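Local coordinates for F420-dependent methylenetetrahydromethanopterin dehydrogenase (Methanopyrus kandleri, PDB 1QV9), which catalyses the reversible reduction of methenyl-tetrahydromethanopterin to methylene-tetrahydromethanopterin with reduced coenzyme F420, a step in methanogenesis from carbon dioxide, at residues L144-V147 against L148-G152; M241-A244 against A245-A248; L247-E250 against A251-E255. All blocks are in the same frame, centred on the assembly; numbering follows the deposited sequence.

Contact 1: L144-V147 against L148-G152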
# COMPACT_ATOMS: atom_id res chain seq x y z
N LEU A 144 2.88 11.48 -14.60
CA LEU A 144 1.97 12.43 -15.24
C LEU A 144 1.07 11.73 -16.26
O LEU A 144 -0.13 12.00 -16.32
CB LEU A 144 2.80 13.56 -15.87
CG LEU A 144 2.01 14.55 -16.71
CD1 LEU A 144 0.94 15.25 -15.88
CD2 LEU A 144 3.00 15.61 -17.29
N MSE A 145 1.65 10.80 -17.05
CA MSE A 145 0.84 10.06 -18.04
C MSE A 145 -0.26 9.27 -17.34
O MSE A 145 -1.43 9.22 -17.81
CB MSE A 145 1.73 9.11 -18.85
CG MSE A 145 0.97 8.43 -19.97
SE MSE A 145 2.22 7.33 -21.03
CE MSE A 145 3.43 8.78 -21.54
N LYS A 146 0.07 8.64 -16.21
CA LYS A 146 -0.95 7.87 -15.48
C LYS A 146 -2.06 8.83 -15.01
O LYS A 146 -3.25 8.53 -15.09
CB LYS A 146 -0.29 7.17 -14.27
CG LYS A 146 -1.23 6.49 -13.31
CD LYS A 146 -2.15 5.51 -14.01
CE LYS A 146 -2.97 4.75 -13.00
NZ LYS A 146 -3.94 3.84 -13.62
N VAL A 147 -1.67 9.99 -14.48
CA VAL A 147 -2.67 10.95 -14.04
C VAL A 147 -3.57 11.39 -15.20
O VAL A 147 -4.81 11.32 -15.09
CB VAL A 147 -1.98 12.20 -13.43
CG1 VAL A 147 -3.03 13.35 -13.20
CG2 VAL A 147 -1.31 11.81 -12.12
N LEU A 148 -2.98 11.82 -16.30
CA LEU A 148 -3.79 12.32 -17.42
C LEU A 148 -4.68 11.24 -18.03
O LEU A 148 -5.80 11.53 -18.50
CB LEU A 148 -2.89 12.98 -18.48
CG LEU A 148 -2.08 14.16 -17.93
CD1 LEU A 148 -1.23 14.73 -19.02
CD2 LEU A 148 -3.04 15.26 -17.41
N ALA A 149 -4.22 10.00 -18.00
CA ALA A 149 -5.02 8.91 -18.57
C ALA A 149 -6.11 8.46 -17.63
O ALA A 149 -7.29 8.53 -17.99
CB ALA A 149 -4.08 7.73 -18.92
N ALA A 150 -5.75 8.03 -16.43
CA ALA A 150 -6.73 7.49 -15.49
C ALA A 150 -7.77 8.47 -14.96
O ALA A 150 -8.82 8.06 -14.49
CB ALA A 150 -6.01 6.74 -14.34
N THR A 151 -7.47 9.77 -15.01
CA THR A 151 -8.48 10.76 -14.55
C THR A 151 -9.47 11.05 -15.67
O THR A 151 -10.53 11.65 -15.42
CB THR A 151 -7.84 12.09 -14.14
OG1 THR A 151 -7.16 12.64 -15.27
CG2 THR A 151 -6.90 11.87 -12.93
N GLY A 152 -9.14 10.62 -16.89
CA GLY A 152 -10.03 10.88 -18.02
C GLY A 152 -9.67 12.10 -18.84
O GLY A 152 -10.35 12.40 -19.83
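Thr-151 meets Val-147 near the C-terminal end of helix 134-150. The threonine can be followed outward from its CB. That atom lies 3.3 Å from Val-147 O. OG1 then comes closer and donates a hydrogen bond of 2.7 Å to Val-147 O. The other branch, CG2, also comes close to Val-147 O, at 3.1 Å, and reaches across to Val-147 CG1 at 4.2 Å. The hydroxyl can turn back because OG1 stands between the backbone N and the carbonyl carbon (chi1 61°). Val-147 O also accepts the backbone N of Thr-151 at 3.1 Å. The two donors approach from opposite faces of the carbonyl plane, so two bonds grip one buried oxygen. A valine in place of Thr-151 would remove the hydroxyl and would probably leave Val-147 O with the backbone N as its one remaining donor from Leu-148 to Gly-152.

This is a helix C-terminus. Gly-152 leaves helical geometry with positive phi (97°), and its N bonds to Ala-149 O. Gly-152 is also the N-cap of helix 153-169, so the chain passes from one helix to the next here.

One turn back, Leu-144 CD1 touches Leu-148 CG at 3.8 Å, and the two side chains cross at a slant. Leu-148 N bonds to Leu-144 O almost straight, with an N-H...O angle of 171°. Lys-146 bends at chi2, and its chain then runs beside Ala-150. CD, CE and NZ all pass Ala-150 CB, with NZ nearest at 3.6 Å. The Lys-146 amine makes a long, weak ion pair with Asp-249. Lys-146 and Ala-150 also pack on Ile-139 of the second subunit. Thr-151 faces Ala-203, Ala-206 and Leu-207 of helix 197-223.

Contact 2: M241-A244 against A245-A248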
# COMPACT_ATOMS: atom_id res chain seq x y z
N MSE A 241 3.64 14.68 -7.59
CA MSE A 241 3.13 14.04 -8.81
C MSE A 241 3.01 12.52 -8.64
O MSE A 241 2.06 11.92 -9.16
CB MSE A 241 4.00 14.39 -10.01
CG MSE A 241 3.42 13.89 -11.34
SE MSE A 241 1.67 14.69 -11.83
CE MSE A 241 2.34 16.46 -12.38
N ARG A 242 3.95 11.93 -7.91
CA ARG A 242 3.87 10.47 -7.66
C ARG A 242 2.59 10.17 -6.86
O ARG A 242 1.90 9.16 -7.12
CB ARG A 242 5.13 10.01 -6.90
CG ARG A 242 5.07 8.60 -6.32
CD ARG A 242 6.48 8.24 -5.86
NE ARG A 242 6.52 6.92 -5.22
CZ ARG A 242 6.24 6.70 -3.94
NH1 ARG A 242 6.30 5.45 -3.44
NH2 ARG A 242 5.92 7.71 -3.12
N LYS A 243 2.20 11.01 -5.90
CA LYS A 243 0.96 10.78 -5.15
C LYS A 243 -0.29 11.06 -5.98
O LYS A 243 -1.34 10.45 -5.77
CB LYS A 243 0.92 11.61 -3.86
CG LYS A 243 1.91 11.03 -2.82
CD LYS A 243 1.63 9.52 -2.58
CE LYS A 243 2.41 8.93 -1.40
NZ LYS A 243 3.84 8.93 -1.69
N ALA A 244 -0.21 12.02 -6.90
CA ALA A 244 -1.33 12.29 -7.78
C ALA A 244 -1.54 11.01 -8.63
O ALA A 244 -2.68 10.64 -8.85
CB ALA A 244 -1.07 13.54 -8.69
N ALA A 245 -0.46 10.36 -9.08
CA ALA A 245 -0.65 9.12 -9.91
C ALA A 245 -1.31 8.05 -9.05
O ALA A 245 -2.13 7.24 -9.54
CB ALA A 245 0.68 8.61 -10.42
N GLU A 246 -0.95 7.98 -7.76
CA GLU A 246 -1.55 6.97 -6.88
C GLU A 246 -3.05 7.23 -6.73
O GLU A 246 -3.86 6.30 -6.68
CB GLU A 246 -0.85 7.00 -5.52
CG GLU A 246 -1.29 5.97 -4.53
CD GLU A 246 -0.66 6.24 -3.18
OE1 GLU A 246 0.58 6.39 -3.15
OE2 GLU A 246 -1.39 6.34 -2.18
N LEU A 247 -3.45 8.50 -6.63
CA LEU A 247 -4.88 8.81 -6.53
C LEU A 247 -5.59 8.38 -7.80
O LEU A 247 -6.70 7.85 -7.71
CB LEU A 247 -5.09 10.33 -6.33
CG LEU A 247 -5.05 10.83 -4.89
CD1 LEU A 247 -4.87 12.35 -4.92
CD2 LEU A 247 -6.36 10.48 -4.17
N ALA A 248 -4.97 8.65 -8.94
CA ALA A 248 -5.60 8.29 -10.22
C ALA A 248 -5.70 6.77 -10.27
O ALA A 248 -6.72 6.21 -10.77
CB ALA A 248 -4.77 8.84 -11.38
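Lys-243 lies beside Glu-246, and the two side chains point the same way. The lysine chain bends at chi2 (-54°), which brings its methylenes beside the carboxylate. Lys-243 CD is 3.4 Å and CE 3.6 Å from Glu-246 OE1. The charged ends do not meet, as Lys-243 NZ stays 4.4 Å from Glu-246 OE1. Both turn to the third subunit instead. Lys-243 NZ pairs with Glu-250 of the third subunit, and Glu-246 OE2 with Lys-243 of that subunit. Arg-242 binds Asp-249 of the second subunit through NH1.

These two turns are regular alpha-helix within the long helix 227-257, part of the helix bundle of the subunit. Here the helix also meets the third subunit.

Ala-244 and Ala-245 lie between Lys-243 and Glu-246 in the chain. Ala-245 CB is 3.6 Å from Arg-242 O, and Ala-245 N bonds to Met-241 O. Ala-244 O accepts Ala-248 N at 3.0 Å. On helix 134-150, Ala-244 touches Val-147 and Ala-245 touches Asp-143.

Contact 3: L247-E250 against A251-E255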
# COMPACT_ATOMS: atom_id res chain seq x y z
N LEU A 247 -3.45 8.50 -6.63
CA LEU A 247 -4.88 8.81 -6.53
C LEU A 247 -5.59 8.38 -7.80
O LEU A 247 -6.70 7.85 -7.71
CB LEU A 247 -5.09 10.33 -6.33
CG LEU A 247 -5.05 10.83 -4.89
CD1 LEU A 247 -4.87 12.35 -4.92
CD2 LEU A 247 -6.36 10.48 -4.17
N ALA A 248 -4.97 8.65 -8.94
CA ALA A 248 -5.60 8.29 -10.22
C ALA A 248 -5.70 6.77 -10.27
O ALA A 248 -6.72 6.21 -10.77
CB ALA A 248 -4.77 8.84 -11.38
N ASP A 249 -4.67 6.06 -9.82
CA ASP A 249 -4.72 4.58 -9.79
C ASP A 249 -5.87 4.11 -8.87
O ASP A 249 -6.61 3.18 -9.20
CB ASP A 249 -3.39 4.00 -9.24
CG ASP A 249 -3.37 2.46 -9.27
OD1 ASP A 249 -3.18 1.95 -10.39
OD2 ASP A 249 -3.55 1.81 -8.22
N GLU A 250 -6.02 4.74 -7.71
CA GLU A 250 -7.09 4.38 -6.79
C GLU A 250 -8.46 4.58 -7.44
O GLU A 250 -9.38 3.77 -7.22
CB GLU A 250 -7.05 5.23 -5.51
CG GLU A 250 -5.98 4.84 -4.57
CD GLU A 250 -6.11 5.54 -3.20
OE1 GLU A 250 -7.09 6.28 -2.93
OE2 GLU A 250 -5.20 5.33 -2.38
N ALA A 251 -8.61 5.64 -8.21
CA ALA A 251 -9.90 5.90 -8.86
C ALA A 251 -10.17 4.79 -9.83
O ALA A 251 -11.30 4.25 -9.89
CB ALA A 251 -9.86 7.24 -9.60
N ARG A 252 -9.16 4.41 -10.61
CA ARG A 252 -9.42 3.36 -11.60
C ARG A 252 -9.74 2.03 -10.90
O ARG A 252 -10.64 1.28 -11.39
CB ARG A 252 -8.23 3.20 -12.52
CG ARG A 252 -8.52 2.25 -13.70
CD ARG A 252 -7.69 2.67 -14.81
NE ARG A 252 -7.90 1.96 -16.08
CZ ARG A 252 -8.70 2.36 -17.07
NH1 ARG A 252 -8.73 1.64 -18.18
NH2 ARG A 252 -9.43 3.47 -17.01
N GLU A 253 -9.06 1.70 -9.81
CA GLU A 253 -9.35 0.45 -9.10
C GLU A 253 -10.80 0.47 -8.57
O GLU A 253 -11.43 -0.58 -8.51
CB GLU A 253 -8.35 0.16 -7.98
CG GLU A 253 -6.94 -0.16 -8.51
CD GLU A 253 -6.86 -1.42 -9.40
OE1 GLU A 253 -6.32 -1.34 -10.52
OE2 GLU A 253 -7.30 -2.47 -8.93
N LEU A 254 -11.32 1.63 -8.18
CA LEU A 254 -12.71 1.72 -7.70
C LEU A 254 -13.64 1.39 -8.87
O LEU A 254 -14.66 0.70 -8.67
CB LEU A 254 -13.05 3.13 -7.17
CG LEU A 254 -12.57 3.40 -5.75
CD1 LEU A 254 -12.81 4.86 -5.44
CD2 LEU A 254 -13.30 2.52 -4.73
N GLU A 255 -13.32 1.86 -10.07
CA GLU A 255 -14.18 1.53 -11.21
C GLU A 255 -14.09 0.05 -11.45
O GLU A 255 -15.11 -0.60 -11.77
CB GLU A 255 -13.79 2.31 -12.45
CG GLU A 255 -14.06 3.83 -12.33
CD GLU A 255 -15.55 4.20 -12.31
OE1 GLU A 255 -16.16 4.37 -13.39
OE2 GLU A 255 -16.10 4.29 -11.19
O HOH W 1 -5.61 0.93 -11.62
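The C-terminal part of the long helix 227-257, in the helix bundle of the subunit, holds this contact. Asp-249 and Glu-253 lie side by side, one turn apart, with their carboxylate planes 19° from parallel. Asp-249 OD2 touches Glu-253 CG at 3.9 Å. The glutamate chain bends at chi2 (-61°), which sets its carboxylate alongside that of Asp-249. Asp-249 OD1 and Glu-253 OE1 remain 4.5 Å apart, and a water bridges them, hydrogen-bonded to both. It is 2.9 Å from Asp-249 OD1 and 2.6 Å from Glu-253 OE1. Cations probably ease the like charges. Asp-249 OD2 pairs with Arg-242 of the second subunit, and Glu-253 OE1 with Lys-256.

Glu-253 N bonds to Asp-249 O at 2.9 Å. Beside this, Leu-254 CG lies 3.5 Å from Glu-250 O, while Leu-254 N bonds to the same oxygen. The Glu-250 carboxylate is held by Lys-202 of helix 197-223 and by Lys-243 and Arg-242 of the third subunit.

Leu-247 and Leu-254 turn to helix 197-223. Ala-248 and Arg-252 face helix 134-150, and Arg-252 NH1 reaches Glu-136 of the second subunit.

From the N terminus, contact 1 comes first, at the end of helix 134-150. The chain then runs through helix 153-169, strand 180-183 at the edge of this chain's parallel sheet, and helix 197-223 before contacts 2 and 3 follow on helix 227-257. None of the three closes a long loop. Each joins neighbouring turns, and none nests in or crosses another. Contact 3 begins on the residues where contact 2 ends, Leu-247 and Ala-248. Both lean on contact 1. Val-147 CG2 meets Ala-245 N at 3.5 Å, and Lys-146 CE lies 3.7 Å from Asp-249 CA. Ala-150 CB rests on Ala-248 O. Helices 134-150 and 227-257 are thus packed together. All three contacts also lie at subunit interfaces.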